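Long-range contacts in prolyl-tRNA synthetase (Naegleria fowleri, PDB 6UYH), which probably catalyses the ATP-dependent attachment of proline to its cognate tRNA as a class II synthetase, and binds halofuginone together with the ATP analogue AMPPNP: residues Ile438-Ser443 with Ala507-Ser512; Lys444-Tyr449 with Asn493-Glu498. All blocks are in the same frame, centred on the assembly; numbering follows the deposited sequence. Where two conformers were deposited one is given.

Both contacts lie in the C-terminal region of the prolyl-tRNA synthetase, their centres about 10 Å apart. Contact 2 (444-449 with 493-498) is nested inside the loop that contact 1 closes, and strand 435-440 leads straight into helix 444-457. S443 ties the two together: its OG probably hydrogen-bonds to E498 OE1 (2.7 Å) and also caps the helix at A446 N. F494 packs against strand 435-440, its CE2 3.7 Å from I438 CG2 and its CE1 3.8 Å from P439 CD. Strand 505-512 of contact 1 also runs parallel to strand 232-243, where Q235, G236, G237 and T238 line the AMPPNP pocket.

Contact 1: residues Ile438-Ser443 with Ala507-Ser512; sequences IPWHES and ALFGRS
I438 of strand 435-440 and A507 of strand 505-512 form an antiparallel hydrogen-bonded pair, with I438 N donating to A507 O (2.8 Å) and A507 N returning a bond to I438 O (3.0 Å). Both bonds are nearly straight. The short strand axes run at 125° to each other, well off antiparallel, and pass 6.5 Å apart at closest; pairing between the two segments is confined to this one bridge. Beyond it the backbone of W440 is bonded to N504 and C505, while F509 bonds to C436 and L508 pairs with L476 and C477 of strand 474-479.

I438, A507, W440 and F509 meet on one face of the sheet. The ethyl branch of I438 reaches F509 because CG1 sits between the backbone N and the carbonyl carbon (chi1 66°), which lays CD1 over the phenyl face, 3.9 Å from the ring centroid. Nearest to it is F509 CD1, 3.5 Å from I438 CD1. The methyl of A507 lies at the edge of that same phenyl ring and is pressed over the pyrrole part of W440, A507 CB lying 3.5 Å from W440 CG. Farther along the indole, W440 CZ3 approaches F509 CZ at 3.8 Å, and the two six-membered rings are inclined by 55°, an oblique pairing. The opposite indole face is backed by E442 N, and E442 OE1 lies in the plane at the indole edge.

On this face I450 of helix 444-457 packs on I438, W440 and F509, and F426 of helix 423-431 on I438 and F509. The polar groups of the bridge satisfy each other; dispersion and CH-pi contacts hold the buried rings, with a weak hydrogen bond from W440 NE1 to E442 OE1 (3.4 Å) as a polar supplement.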
# COMPACT_ATOMS: atom_id res chain seq x y z
N ILE A 438 -3.77 -39.83 6.05
CA ILE A 438 -3.10 -41.10 5.79
C ILE A 438 -2.03 -41.35 6.85
O ILE A 438 -1.45 -40.40 7.39
CB ILE A 438 -2.49 -41.15 4.38
CG1 ILE A 438 -1.34 -40.14 4.23
CG2 ILE A 438 -3.55 -40.91 3.33
CD1 ILE A 438 -0.45 -40.41 3.02
N PRO A 439 -1.74 -42.61 7.17
CA PRO A 439 -0.55 -42.90 7.98
C PRO A 439 0.67 -42.41 7.24
O PRO A 439 0.78 -42.55 6.02
CB PRO A 439 -0.55 -44.43 8.10
CG PRO A 439 -1.73 -44.92 7.37
CD PRO A 439 -2.36 -43.82 6.60
N TRP A 440 1.60 -41.80 7.97
CA TRP A 440 2.68 -41.07 7.32
C TRP A 440 3.99 -41.32 8.05
O TRP A 440 4.03 -41.30 9.28
CB TRP A 440 2.36 -39.57 7.30
CG TRP A 440 3.40 -38.73 6.66
CD1 TRP A 440 4.12 -37.73 7.25
CD2 TRP A 440 3.86 -38.80 5.30
NE1 TRP A 440 4.99 -37.18 6.34
CE2 TRP A 440 4.85 -37.81 5.14
CE3 TRP A 440 3.53 -39.60 4.21
CZ2 TRP A 440 5.52 -37.61 3.93
CZ3 TRP A 440 4.20 -39.40 3.01
CH2 TRP A 440 5.18 -38.41 2.88
N HIS A 441 5.04 -41.60 7.29
CA HIS A 441 6.41 -41.46 7.77
C HIS A 441 7.13 -40.56 6.78
O HIS A 441 7.16 -40.86 5.58
CB HIS A 441 7.13 -42.81 7.90
CG HIS A 441 8.46 -42.71 8.57
ND1 HIS A 441 8.76 -43.39 9.73
CD2 HIS A 441 9.56 -41.98 8.26
CE1 HIS A 441 10.00 -43.10 10.10
NE2 HIS A 441 10.50 -42.24 9.23
N GLU A 442 7.71 -39.48 7.28
CA GLU A 442 8.26 -38.44 6.41
C GLU A 442 9.29 -39.01 5.44
O GLU A 442 10.22 -39.73 5.84
CB GLU A 442 8.89 -37.33 7.25
CG GLU A 442 9.64 -36.28 6.42
CD GLU A 442 8.74 -35.57 5.42
OE1 GLU A 442 7.62 -35.16 5.79
OE2 GLU A 442 9.15 -35.42 4.25
N SER A 443 9.13 -38.67 4.16
CA SER A 443 9.99 -39.15 3.09
C SER A 443 9.64 -38.43 1.79
O SER A 443 8.48 -38.48 1.35
CB SER A 443 9.83 -40.66 2.91
OG SER A 443 10.37 -41.10 1.68
N ALA A 507 -0.82 -37.59 8.07
CA ALA A 507 -0.67 -36.48 7.14
C ALA A 507 -1.94 -36.27 6.33
O ALA A 507 -2.63 -37.23 5.95
CB ALA A 507 0.52 -36.71 6.19
N LEU A 508 -2.23 -35.01 6.03
CA LEU A 508 -3.36 -34.64 5.19
C LEU A 508 -2.87 -34.52 3.75
O LEU A 508 -1.95 -33.75 3.46
CB LEU A 508 -3.98 -33.34 5.69
CG LEU A 508 -5.38 -32.97 5.17
CD1 LEU A 508 -6.42 -33.92 5.72
CD2 LEU A 508 -5.70 -31.50 5.53
N PHE A 509 -3.47 -35.31 2.86
CA PHE A 509 -3.17 -35.32 1.44
C PHE A 509 -4.45 -35.02 0.67
O PHE A 509 -5.55 -35.35 1.12
CB PHE A 509 -2.64 -36.70 0.98
CG PHE A 509 -1.15 -36.87 1.13
CD1 PHE A 509 -0.58 -36.92 2.40
CD2 PHE A 509 -0.33 -36.97 0.01
CE1 PHE A 509 0.79 -37.08 2.54
CE2 PHE A 509 1.05 -37.12 0.16
CZ PHE A 509 1.60 -37.18 1.42
N GLY A 510 -4.30 -34.41 -0.50
CA GLY A 510 -5.47 -34.11 -1.30
C GLY A 510 -5.07 -33.46 -2.61
O GLY A 510 -3.90 -33.14 -2.86
N ARG A 511 -6.07 -33.30 -3.48
CA ARG A 511 -5.91 -32.45 -4.65
C ARG A 511 -5.78 -31.00 -4.20
O ARG A 511 -6.23 -30.62 -3.11
CB ARG A 511 -7.08 -32.62 -5.61
CG ARG A 511 -7.25 -34.06 -6.09
CD ARG A 511 -8.67 -34.57 -5.82
NE ARG A 511 -9.69 -33.73 -6.46
CZ ARG A 511 -10.26 -34.01 -7.63
NH1 ARG A 511 -11.18 -33.18 -8.12
NH2 ARG A 511 -9.92 -35.10 -8.30
N SER A 512 -5.18 -30.17 -5.05
CA SER A 512 -4.82 -28.82 -4.65
C SER A 512 -4.88 -27.89 -5.85
O SER A 512 -4.91 -28.34 -7.00
CB SER A 512 -3.42 -28.82 -4.02
OG SER A 512 -2.94 -27.52 -3.72

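Contact 2: residues Lys444-Tyr449 with Asn493-Glu498; sequences KAAEEY and NFYPEE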
# COMPACT_ATOMS: atom_id res chain seq x y z
N LYS A 444 10.61 -37.76 1.16
CA LYS A 444 10.36 -37.17 -0.15
C LYS A 444 9.96 -38.24 -1.17
O LYS A 444 9.07 -38.03 -2.00
CB LYS A 444 11.60 -36.41 -0.64
CG LYS A 444 11.89 -35.14 0.13
CD LYS A 444 13.17 -34.48 -0.38
CE LYS A 444 13.40 -33.12 0.27
NZ LYS A 444 14.69 -32.50 -0.15
N ALA A 445 10.62 -39.40 -1.11
CA ALA A 445 10.33 -40.47 -2.07
C ALA A 445 8.93 -41.03 -1.89
O ALA A 445 8.25 -41.34 -2.87
CB ALA A 445 11.37 -41.58 -1.95
N ALA A 446 8.48 -41.17 -0.64
CA ALA A 446 7.11 -41.64 -0.41
C ALA A 446 6.11 -40.64 -0.97
O ALA A 446 5.13 -41.02 -1.62
CB ALA A 446 6.86 -41.87 1.08
N GLU A 447 6.36 -39.35 -0.75
CA GLU A 447 5.44 -38.34 -1.26
C GLU A 447 5.39 -38.36 -2.79
O GLU A 447 4.31 -38.22 -3.38
CB GLU A 447 5.85 -36.96 -0.75
CG GLU A 447 4.94 -35.84 -1.23
CD GLU A 447 5.18 -34.54 -0.49
OE1 GLU A 447 5.85 -34.55 0.57
OE2 GLU A 447 4.70 -33.50 -1.00
N GLU A 448 6.54 -38.52 -3.43
CA GLU A 448 6.57 -38.58 -4.89
C GLU A 448 5.84 -39.82 -5.39
O GLU A 448 5.11 -39.77 -6.39
CB GLU A 448 8.01 -38.56 -5.39
CG GLU A 448 8.17 -38.71 -6.90
CD GLU A 448 7.51 -37.59 -7.69
OE1 GLU A 448 7.39 -36.46 -7.16
OE2 GLU A 448 7.11 -37.85 -8.85
N TYR A 449 6.03 -40.96 -4.71
CA TYR A 449 5.29 -42.17 -5.07
C TYR A 449 3.78 -41.95 -5.00
O TYR A 449 3.05 -42.30 -5.93
CB TYR A 449 5.71 -43.31 -4.14
CG TYR A 449 4.93 -44.58 -4.34
CD1 TYR A 449 5.30 -45.49 -5.32
CD2 TYR A 449 3.84 -44.88 -3.54
CE1 TYR A 449 4.61 -46.67 -5.50
CE2 TYR A 449 3.13 -46.06 -3.72
CZ TYR A 449 3.52 -46.94 -4.70
OH TYR A 449 2.83 -48.12 -4.90
N ASN A 493 3.15 -48.25 5.71
CA ASN A 493 3.56 -47.15 4.84
C ASN A 493 2.88 -47.29 3.47
O ASN A 493 2.79 -48.39 2.92
CB ASN A 493 5.08 -47.17 4.70
CG ASN A 493 5.66 -45.86 4.27
OD1 ASN A 493 5.27 -45.29 3.25
ND2 ASN A 493 6.62 -45.36 5.04
N PHE A 494 2.38 -46.17 2.93
CA PHE A 494 1.78 -46.18 1.60
C PHE A 494 2.79 -46.45 0.50
O PHE A 494 2.40 -46.84 -0.61
CB PHE A 494 1.09 -44.84 1.30
CG PHE A 494 -0.35 -44.78 1.73
CD1 PHE A 494 -0.81 -45.50 2.83
CD2 PHE A 494 -1.26 -43.99 1.03
CE1 PHE A 494 -2.14 -45.43 3.22
CE2 PHE A 494 -2.59 -43.93 1.42
CZ PHE A 494 -3.02 -44.64 2.52
N TYR A 495 4.08 -46.23 0.76
CA TYR A 495 5.14 -46.45 -0.21
C TYR A 495 5.78 -47.80 0.07
O TYR A 495 6.51 -47.93 1.07
CB TYR A 495 6.17 -45.33 -0.11
CG TYR A 495 7.33 -45.38 -1.08
CD1 TYR A 495 7.21 -45.99 -2.33
CD2 TYR A 495 8.55 -44.80 -0.74
CE1 TYR A 495 8.28 -46.02 -3.21
CE2 TYR A 495 9.62 -44.83 -1.61
CZ TYR A 495 9.48 -45.44 -2.84
OH TYR A 495 10.56 -45.46 -3.70
N PRO A 496 5.53 -48.84 -0.75
CA PRO A 496 6.00 -50.19 -0.38
C PRO A 496 7.51 -50.31 -0.24
O PRO A 496 7.98 -51.13 0.56
CB PRO A 496 5.48 -51.06 -1.54
CG PRO A 496 4.33 -50.30 -2.09
CD PRO A 496 4.72 -48.86 -1.97
N GLU A 497 8.29 -49.54 -1.01
CA GLU A 497 9.74 -49.56 -0.86
C GLU A 497 10.17 -49.12 0.53
O GLU A 497 11.28 -49.46 0.95
CB GLU A 497 10.40 -48.67 -1.91
CG GLU A 497 10.26 -49.19 -3.32
CD GLU A 497 10.77 -50.60 -3.47
OE1 GLU A 497 11.88 -50.88 -2.97
OE2 GLU A 497 10.06 -51.44 -4.07
N GLU A 498 9.34 -48.37 1.24
CA GLU A 498 9.68 -47.92 2.58
C GLU A 498 8.76 -48.53 3.64
O GLU A 498 8.46 -47.90 4.66
CB GLU A 498 9.66 -46.39 2.65
CG GLU A 498 10.84 -45.80 1.89
CD GLU A 498 10.87 -44.28 1.86
OE1 GLU A 498 9.91 -43.63 2.31
OE2 GLU A 498 11.88 -43.74 1.37
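Y449 of helix 444-457 meets Y495 of the loop between strands 474-479 and 505-512 at the centre of this partly buried contact, their rings 4.9 Å apart between centroids and inclined by 33°, an oblique pairing. Y495 CD1 lies over one face of the Y449 ring, toward its rim, 3.4 Å from Y449 CG. With CG anti to the backbone N (chi1 175°), Y449 carries its ring out to Y495 and P496, whose CD is 3.5 Å from Y449 CZ; the ring also passes close to the carbonyl of F494. The methyls of A445 and A446 lie against Y495 CE2 and CB, each at 3.7 Å, and A446 CA is 3.5 Å from Y495 CD2.

The Y495 ring is sandwiched between A445 O on one face and E497 CB on the other. N493 OD1 accepts from Y495 N (2.9 Å), and N493 ND2 is held by K501 O. The tyrosine pair therefore joins loop to helix by van der Waals contact alone, while the Asx turn at N493 holds the Y495 backbone and the bond of S443 OG, at the helix N-cap, to E498 OE1 places the carboxylate at the ring edge, which probably helps orient the ring.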